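Local coordinates for protein predicted sugar phosphatases of the HAD superfamily (Cytophaga hutchinsonii, PDB 2HX1) that is a predicted sugar phosphatase of the HAD superfamily, probably hydrolysing phosphate esters with the help of a bound magnesium ion, at residues L251-N256 against T274-S279; A167-T172 against A181-G186; G46-I51 against D215-K220. All coordinates share one frame; numbering follows the deposited sequence.

How the contacts relate
Contacts 1 and 3 lie on the same six-stranded parallel sheet, the HAD core, with centres about 22 Å apart. Contact 3 sets helix 208-218 against strand 48-53, while contact 1 pairs strand 248-252 with the outermost strand 275-277. Contact 2, beside the separate five-stranded sheet of the inserted cap-like domain, is centred about 21 Å from contact 1 and 29 Å from contact 3. Along the chain, contact 2 is nested in the loop closed by contact 3, and contact 1 follows both. Contacts 1 and 2 meet through a weak hydrogen bond between N256 ND2 and D170 OD2, where core and cap face each other near the magnesium ion held by D20, F22 and D233.

Contact 1 of 3, residues L251-N256 against T274-S279; sequences LVLTGN and THICES
H275 gives its carbonyl O to the N-H of L251 (2.9 Å) but leads its imidazole away from 251-256: T274 CG2 lies over one ring face, offset toward the rim, and ND1 and NE2 are hydrogen-bonded to E5 and Y14. Among the peptide groups, C277 N reaches L251 O at 2.8 Å in a nearly straight bond (170°). The third bond is poorer, because L253 N sits above the carbonyl plane of E278, 60° out of it, rather than on a lone pair of that O. This short parallel pairing, L251 opposite I276, joins the two strands of a beta-alpha-beta unit whose connecting helix is 262-269, and it puts 275-277 at the margin of the HAD core sheet. Past the strand the chain runs on to N256, whose N is hydrogen-bonded to D233, a magnesium ligand. L253 has CG anti to its carbonyl carbon (chi1 -58°), which brings CG to 3.5 Å from C277 O and sets CD1 and CD2 against I276 CG2, CD1 at 4.0 Å. V252 CG1 comes over the backbone of S279, 3.7 Å from its C atom. T254 CG2 presses on S279 CB at 3.3 Å, tighter than usual, while T254 OG1 turns to G23 O and S279 OG to V281 N. With the hydroxyls serving neighbouring loops, the polar grip between the segments is all backbone, and hydrocarbon branches pack about it.

Contact 2 of 3, residues A167-T172 against A181-G186; sequences ANTDNT and AIAIGG
T169 OG1 is gripped twice: it donates to D170 O at 2.8 Å and accepts the N-H of G185 at 3.0 Å, the latter bond bent to 138°. The other polar link is straighter, A183 N to N171 O at 3.1 Å, although the donor stands 45° out of the carbonyl plane; G186 CA also brings a C-H to this oxygen. The methyl of A183 rests against the T169 hydroxyl and D170 carbonyl pair, its CB 3.4 Å from D170 O, and T169 CG2 touches I184 CG2 at 3.9 Å. The hydroxyl reaches the helix because chi1 of 76° sets it between the backbone N and carbonyl carbon of T169. A183, at the N-cap of helix 184-195, has only a methyl; T169 OG1 from the loop accepts an amide of the first turn. Having no side chains, G185 and G186 let the loop lie close on this turn. Replacing T169 by valine would probably leave G185 N without its acceptor and D170 O without the hydroxyl that steadies it. Beyond, T172 and I182 form a non-hydrogen-bonded pair of an antiparallel hairpin, T172 CA lying 3.1 Å from A181 O. N171 OD1 is held by T189 of the same helix. I182 N is hydrogen-bonded to N151 of a neighbouring subunit. D170 N bonds a sulfonate oxygen of HEPES, probably from the crystallisation liquor, and the D170 side chain comes within about 5 Å of the magnesium ion.

Contact 3 of 3, residues G46-I51 against D215-K220; sequences GQDYYI and DMLRQK
D48 meets helix 208-218 with its CB and the turn after the helix with its carboxylate. Its CB touches the methyl CD2 of L217 at 4.2 Å; its CG, anti to the carbonyl carbon (chi1 -68°), carries the carboxylate toward K220. OD1 then forms a long, weak salt bridge to K220 NZ (3.3 Å), and OD2 accepts a hydrogen bond from a water at 3.1 Å. The same water lies next to NZ, but too close for that spacing to be trusted. K220 comes from the opposite direction, its chain extended beyond CG, so that the ammonium end meets the acid across the outside of the contact. Further in, the Y50 ring turns an edge to L217: CG of the leucine lies near the ring plane, 4.1 Å from CE2, the two side chains sliding past each other in opposite directions. Y50 OH ends 3.8 Å from CB of M216, a selenomethionine, with which the tyrosine crosses at about a right angle. C16 of the adjoining strand 16-19 touches D48, Y50 and L217, so the helix packs over two neighbouring strands of the HAD core sheet. L217 and Y50 are buried, whereas M216 and K220 are exposed: the contact rests on an apolar centre, and the ion pair, long and at the more open margin, is likely to add little to it.

Contact 1 of 3, residues L251-N256 against T274-S279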
loop_
_atom_site.group_PDB
_atom_site.type_symbol
_atom_site.label_atom_id
_atom_site.label_comp_id
_atom_site.label_asym_id
_atom_site.label_seq_id
_atom_site.Cartn_x
_atom_site.Cartn_y
_atom_site.Cartn_z
ATOM N N LEU A 251 25.380 -11.689 -1.065
ATOM C CA LEU A 251 24.654 -11.443 0.176
ATOM C C LEU A 251 25.517 -11.870 1.362
ATOM O O LEU A 251 25.892 -13.050 1.481
ATOM C CB LEU A 251 23.361 -12.260 0.244
ATOM C CG LEU A 251 22.537 -11.971 1.511
ATOM C CD1 LEU A 251 21.953 -10.530 1.503
ATOM C CD2 LEU A 251 21.437 -12.986 1.714
ATOM N N VAL A 252 25.793 -10.927 2.252
ATOM C CA VAL A 252 26.369 -11.277 3.564
ATOM C C VAL A 252 25.299 -11.372 4.637
ATOM O O VAL A 252 24.215 -10.786 4.517
ATOM C CB VAL A 252 27.483 -10.341 4.006
ATOM C CG1 VAL A 252 28.689 -10.584 3.139
ATOM C CG2 VAL A 252 27.028 -8.885 4.005
ATOM N N LEU A 253 25.591 -12.142 5.681
ATOM C CA LEU A 253 24.577 -12.456 6.686
ATOM C C LEU A 253 24.800 -11.683 8.005
ATOM O O LEU A 253 24.217 -12.020 9.041
ATOM C CB LEU A 253 24.544 -13.978 6.908
ATOM C CG LEU A 253 24.251 -14.821 5.650
ATOM C CD1 LEU A 253 24.515 -16.330 5.899
ATOM C CD2 LEU A 253 22.816 -14.560 5.141
ATOM N N THR A 254 25.620 -10.625 7.935
ATOM C CA THR A 254 26.007 -9.882 9.095
ATOM C C THR A 254 25.105 -8.684 9.375
ATOM O O THR A 254 25.404 -7.895 10.268
ATOM C CB THR A 254 27.475 -9.390 8.986
ATOM O OG1 THR A 254 27.711 -8.832 7.682
ATOM C CG2 THR A 254 28.443 -10.543 9.247
ATOM N N GLY A 255 24.004 -8.554 8.645
ATOM C CA GLY A 255 23.172 -7.348 8.732
ATOM C C GLY A 255 21.693 -7.642 8.693
ATOM O O GLY A 255 21.224 -8.507 9.426
ATOM N N ASN A 256 20.961 -6.935 7.830
ATOM C CA ASN A 256 19.508 -7.059 7.735
ATOM C C ASN A 256 18.994 -8.438 7.381
ATOM O O ASN A 256 17.859 -8.739 7.672
ATOM C CB ASN A 256 18.918 -6.089 6.697
ATOM C CG ASN A 256 18.917 -4.624 7.157
ATOM O OD1 ASN A 256 18.874 -4.308 8.357
ATOM N ND2 ASN A 256 18.975 -3.717 6.182
ATOM N N THR A 274 24.051 -13.873 -6.467
ATOM C CA THR A 274 25.022 -14.768 -7.104
ATOM C C THR A 274 25.615 -15.692 -6.029
ATOM O O THR A 274 25.711 -16.903 -6.233
ATOM C CB THR A 274 26.148 -14.014 -7.856
ATOM O OG1 THR A 274 25.627 -12.824 -8.499
ATOM C CG2 THR A 274 26.841 -14.946 -8.901
ATOM N N HIS A 275 25.959 -15.123 -4.866
ATOM C CA HIS A 275 26.620 -15.867 -3.809
ATOM C C HIS A 275 26.084 -15.453 -2.440
ATOM O O HIS A 275 25.560 -14.347 -2.280
ATOM C CB HIS A 275 28.114 -15.570 -3.805
ATOM C CG HIS A 275 28.800 -15.835 -5.096
ATOM N ND1 HIS A 275 28.965 -17.102 -5.606
ATOM C CD2 HIS A 275 29.371 -14.987 -5.988
ATOM C CE1 HIS A 275 29.602 -17.021 -6.768
ATOM N NE2 HIS A 275 29.858 -15.746 -7.018
ATOM N N ILE A 276 26.221 -16.352 -1.468
ATOM C CA ILE A 276 25.874 -16.063 -0.088
ATOM C C ILE A 276 27.110 -16.340 0.732
ATOM O O ILE A 276 27.773 -17.350 0.499
ATOM C CB ILE A 276 24.656 -16.863 0.420
ATOM C CG1 ILE A 276 23.464 -16.624 -0.515
ATOM C CG2 ILE A 276 24.320 -16.438 1.895
ATOM C CD1 ILE A 276 22.240 -17.499 -0.274
ATOM N N CYS A 277 27.464 -15.392 1.605
ATOM C CA CYS A 277 28.643 -15.507 2.470
ATOM C C CYS A 277 28.238 -15.140 3.883
ATOM O O CYS A 277 27.334 -14.339 4.086
ATOM C CB CYS A 277 29.746 -14.537 2.043
ATOM S SG CYS A 277 30.281 -14.611 0.332
ATOM N N GLU A 278 28.921 -15.717 4.859
ATOM C CA GLU A 278 28.712 -15.391 6.251
ATOM C C GLU A 278 29.032 -13.905 6.526
ATOM O O GLU A 278 28.264 -13.219 7.173
ATOM C CB GLU A 278 29.552 -16.347 7.122
ATOM C CG GLU A 278 29.913 -15.806 8.505
ATOM C CD GLU A 278 30.878 -16.711 9.255
ATOM O OE1 GLU A 278 31.910 -17.153 8.664
ATOM O OE2 GLU A 278 30.580 -16.981 10.441
ATOM N N SER A 279 30.171 -13.424 6.034
ATOM C CA SER A 279 30.535 -12.030 6.172
ATOM C C SER A 279 31.606 -11.625 5.162
ATOM O O SER A 279 32.179 -12.466 4.467
ATOM C CB SER A 279 31.064 -11.751 7.592
ATOM O OG SER A 279 32.477 -11.810 7.631
#

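Contact 2 of 3, residues A167-T172 against A181-G186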
loop_
_atom_site.group_PDB
_atom_site.type_symbol
_atom_site.label_atom_id
_atom_site.label_comp_id
_atom_site.label_asym_id
_atom_site.label_seq_id
_atom_site.Cartn_x
_atom_site.Cartn_y
_atom_site.Cartn_z
ATOM N N ALA A 167 17.707 10.292 0.508
ATOM C CA ALA A 167 18.490 9.066 0.253
ATOM C C ALA A 167 17.617 7.857 0.570
ATOM O O ALA A 167 16.909 7.847 1.582
ATOM C CB ALA A 167 19.723 9.017 1.140
ATOM N N ASN A 168 17.699 6.836 -0.266
ATOM C CA ASN A 168 16.846 5.658 -0.136
ATOM C C ASN A 168 17.365 4.727 0.947
ATOM O O ASN A 168 17.709 3.574 0.674
ATOM C CB ASN A 168 16.772 4.915 -1.461
ATOM C CG ASN A 168 15.659 3.901 -1.483
ATOM O OD1 ASN A 168 14.572 4.176 -1.009
ATOM N ND2 ASN A 168 15.923 2.724 -2.032
ATOM N N THR A 169 17.405 5.207 2.184
ATOM C CA THR A 169 17.965 4.395 3.251
ATOM C C THR A 169 16.885 3.389 3.657
ATOM O O THR A 169 15.717 3.481 3.239
ATOM C CB THR A 169 18.408 5.247 4.476
ATOM O OG1 THR A 169 17.263 5.648 5.236
ATOM C CG2 THR A 169 19.228 6.511 4.057
ATOM N N ASP A 170 17.289 2.415 4.456
ATOM C CA ASP A 170 16.349 1.512 5.079
ATOM C C ASP A 170 15.444 2.391 5.940
ATOM O O ASP A 170 15.839 3.477 6.321
ATOM C CB ASP A 170 17.097 0.470 5.944
ATOM C CG ASP A 170 18.084 -0.414 5.124
ATOM O OD1 ASP A 170 17.698 -0.893 4.023
ATOM O OD2 ASP A 170 19.230 -0.652 5.617
ATOM N N ASN A 171 14.232 1.922 6.237
ATOM C CA ASN A 171 13.327 2.668 7.110
ATOM C C ASN A 171 13.807 2.761 8.530
ATOM O O ASN A 171 13.437 3.685 9.204
ATOM C CB ASN A 171 11.951 2.033 7.143
ATOM C CG ASN A 171 11.185 2.289 5.923
ATOM O OD1 ASN A 171 11.354 3.327 5.275
ATOM N ND2 ASN A 171 10.318 1.343 5.567
ATOM N N THR A 172 14.563 1.762 8.997
ATOM C CA THR A 172 15.166 1.792 10.336
ATOM C C THR A 172 16.626 1.382 10.284
ATOM O O THR A 172 17.058 0.776 9.314
ATOM C CB THR A 172 14.483 0.834 11.309
ATOM O OG1 THR A 172 14.669 -0.509 10.860
ATOM C CG2 THR A 172 13.002 1.161 11.443
ATOM N N ALA A 181 16.264 2.339 15.333
ATOM C CA ALA A 181 15.938 3.741 15.264
ATOM C C ALA A 181 15.398 4.011 13.858
ATOM O O ALA A 181 15.801 3.356 12.883
ATOM C CB ALA A 181 17.181 4.576 15.524
ATOM N N ILE A 182 14.454 4.930 13.769
ATOM C CA ILE A 182 13.892 5.320 12.495
ATOM C C ILE A 182 14.940 6.163 11.766
ATOM O O ILE A 182 15.472 7.124 12.334
ATOM C CB ILE A 182 12.594 6.105 12.697
ATOM C CG1 ILE A 182 11.552 5.235 13.411
ATOM C CG2 ILE A 182 12.030 6.555 11.388
ATOM C CD1 ILE A 182 10.381 6.029 13.972
ATOM N N ALA A 183 15.241 5.780 10.522
ATOM C CA ALA A 183 16.257 6.441 9.692
ATOM C C ALA A 183 15.576 7.480 8.853
ATOM O O ALA A 183 14.345 7.541 8.810
ATOM C CB ALA A 183 16.975 5.455 8.788
ATOM N N ILE A 184 16.372 8.304 8.179
ATOM C CA ILE A 184 15.822 9.429 7.401
ATOM C C ILE A 184 14.870 8.924 6.279
ATOM O O ILE A 184 13.821 9.531 6.006
ATOM C CB ILE A 184 16.935 10.379 6.917
ATOM C CG1 ILE A 184 16.336 11.708 6.440
ATOM C CG2 ILE A 184 17.867 9.696 5.840
ATOM C CD1 ILE A 184 15.519 12.507 7.541
ATOM N N GLY A 185 15.201 7.770 5.685
ATOM C CA GLY A 185 14.325 7.158 4.687
ATOM C C GLY A 185 13.010 6.774 5.285
ATOM O O GLY A 185 11.967 6.828 4.629
ATOM N N GLY A 186 13.050 6.379 6.543
ATOM C CA GLY A 186 11.842 6.013 7.280
ATOM C C GLY A 186 11.008 7.231 7.586
ATOM O O GLY A 186 9.799 7.180 7.514
#

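Contact 3 of 3, residues G46-I51 against D215-K220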
loop_
_atom_site.group_PDB
_atom_site.type_symbol
_atom_site.label_atom_id
_atom_site.label_comp_id
_atom_site.label_asym_id
_atom_site.label_seq_id
_atom_site.Cartn_x
_atom_site.Cartn_y
_atom_site.Cartn_z
ATOM N N GLY A 46 46.320 -6.156 -4.982
ATOM C CA GLY A 46 46.045 -5.106 -5.972
ATOM C C GLY A 46 44.626 -5.123 -6.559
ATOM O O GLY A 46 44.429 -4.924 -7.762
ATOM N N GLN A 47 43.627 -5.363 -5.714
ATOM C CA GLN A 47 42.244 -5.377 -6.192
ATOM C C GLN A 47 41.537 -4.094 -5.787
ATOM O O GLN A 47 41.564 -3.679 -4.615
ATOM C CB GLN A 47 41.484 -6.592 -5.670
ATOM C CG GLN A 47 41.420 -7.739 -6.657
ATOM C CD GLN A 47 40.680 -8.930 -6.076
ATOM O OE1 GLN A 47 39.469 -9.057 -6.259
ATOM N NE2 GLN A 47 41.407 -9.796 -5.343
ATOM N N ASP A 48 40.910 -3.479 -6.775
ATOM C CA ASP A 48 40.154 -2.253 -6.572
ATOM C C ASP A 48 38.882 -2.508 -5.775
ATOM O O ASP A 48 38.330 -3.625 -5.775
ATOM C CB ASP A 48 39.815 -1.609 -7.924
ATOM C CG ASP A 48 41.061 -1.092 -8.633
ATOM O OD1 ASP A 48 41.706 -0.185 -8.059
ATOM O OD2 ASP A 48 41.423 -1.623 -9.719
ATOM N N TYR A 49 38.416 -1.461 -5.097
ATOM C CA TYR A 49 37.138 -1.520 -4.440
ATOM C C TYR A 49 36.583 -0.099 -4.317
ATOM O O TYR A 49 37.332 0.878 -4.414
ATOM C CB TYR A 49 37.284 -2.185 -3.056
ATOM C CG TYR A 49 37.915 -1.240 -2.086
ATOM C CD1 TYR A 49 37.148 -0.266 -1.449
ATOM C CD2 TYR A 49 39.295 -1.260 -1.860
ATOM C CE1 TYR A 49 37.719 0.654 -0.609
ATOM C CE2 TYR A 49 39.895 -0.328 -0.982
ATOM C CZ TYR A 49 39.089 0.627 -0.367
ATOM O OH TYR A 49 39.607 1.568 0.489
ATOM N N TYR A 50 35.266 -0.008 -4.145
ATOM C CA TYR A 50 34.576 1.214 -3.741
ATOM C C TYR A 50 33.612 0.853 -2.649
ATOM O O TYR A 50 33.181 -0.310 -2.545
ATOM C CB TYR A 50 33.767 1.840 -4.861
ATOM C CG TYR A 50 34.582 2.410 -5.976
ATOM C CD1 TYR A 50 35.110 3.699 -5.896
ATOM C CD2 TYR A 50 34.820 1.667 -7.130
ATOM C CE1 TYR A 50 35.873 4.227 -6.953
ATOM C CE2 TYR A 50 35.567 2.168 -8.154
ATOM C CZ TYR A 50 36.093 3.443 -8.070
ATOM O OH TYR A 50 36.814 3.916 -9.126
ATOM N N ILE A 51 33.253 1.861 -1.862
ATOM C CA ILE A 51 32.125 1.781 -0.956
ATOM C C ILE A 51 30.987 2.530 -1.635
ATOM O O ILE A 51 31.180 3.662 -2.062
ATOM C CB ILE A 51 32.478 2.402 0.432
ATOM C CG1 ILE A 51 33.532 1.523 1.131
ATOM C CG2 ILE A 51 31.225 2.589 1.254
ATOM C CD1 ILE A 51 34.149 2.098 2.346
ATOM N N ASP A 215 32.144 3.444 -14.971
ATOM C CA ASP A 215 32.778 4.313 -15.962
ATOM C C ASP A 215 34.232 4.657 -15.556
ATOM O O ASP A 215 35.109 4.696 -16.400
ATOM C CB ASP A 215 31.966 5.608 -16.124
ATOM C CG ASP A 215 32.491 6.476 -17.228
ATOM O OD1 ASP A 215 32.571 5.981 -18.379
ATOM O OD2 ASP A 215 32.828 7.644 -16.944
HETATM N N MSE A 216 34.484 4.909 -14.269
HETATM C CA MSE A 216 35.845 5.175 -13.822
HETATM C C MSE A 216 36.737 3.964 -14.036
HETATM O O MSE A 216 37.870 4.095 -14.459
HETATM C CB MSE A 216 35.870 5.608 -12.362
HETATM C CG MSE A 216 35.293 7.010 -12.201
HETATM SE SE MSE A 216 35.610 7.745 -10.469
HETATM C CE MSE A 216 37.635 8.200 -10.664
ATOM N N LEU A 217 36.235 2.772 -13.740
ATOM C CA LEU A 217 37.044 1.566 -13.918
ATOM C C LEU A 217 37.358 1.360 -15.400
ATOM O O LEU A 217 38.486 1.056 -15.791
ATOM C CB LEU A 217 36.350 0.338 -13.303
ATOM C CG LEU A 217 36.278 0.311 -11.755
ATOM C CD1 LEU A 217 35.143 -0.577 -11.245
ATOM C CD2 LEU A 217 37.603 -0.066 -11.126
ATOM N N ARG A 218 36.365 1.575 -16.239
ATOM C CA ARG A 218 36.552 1.426 -17.660
ATOM C C ARG A 218 37.616 2.347 -18.226
ATOM O O ARG A 218 38.222 1.993 -19.258
ATOM C CB ARG A 218 35.226 1.616 -18.413
ATOM C CG ARG A 218 34.358 0.372 -18.389
ATOM C CD ARG A 218 33.088 0.538 -19.241
ATOM N NE ARG A 218 33.345 0.438 -20.686
ATOM C CZ ARG A 218 33.522 -0.702 -21.376
ATOM N NH1 ARG A 218 33.497 -1.889 -20.775
ATOM N NH2 ARG A 218 33.744 -0.646 -22.696
ATOM N N GLN A 219 37.866 3.495 -17.572
ATOM C CA GLN A 219 38.917 4.421 -18.035
ATOM C C GLN A 219 40.346 3.905 -17.796
ATOM O O GLN A 219 41.321 4.520 -18.265
ATOM C CB GLN A 219 38.775 5.810 -17.389
ATOM C CG GLN A 219 37.538 6.580 -17.836
ATOM C CD GLN A 219 37.343 7.891 -17.049
ATOM O OE1 GLN A 219 36.213 8.271 -16.713
ATOM N NE2 GLN A 219 38.452 8.577 -16.742
ATOM N N LYS A 220 40.499 2.843 -17.019
ATOM C CA LYS A 220 41.829 2.341 -16.716
ATOM C C LYS A 220 42.000 0.833 -16.914
ATOM O O LYS A 220 43.097 0.312 -16.768
ATOM C CB LYS A 220 42.264 2.747 -15.300
ATOM C CG LYS A 220 41.381 2.226 -14.202
ATOM C CD LYS A 220 41.990 2.554 -12.829
ATOM C CE LYS A 220 41.001 2.236 -11.684
ATOM N NZ LYS A 220 41.651 2.240 -10.327
HETATM O O HOH W 1 43.405 0.590 -10.567
#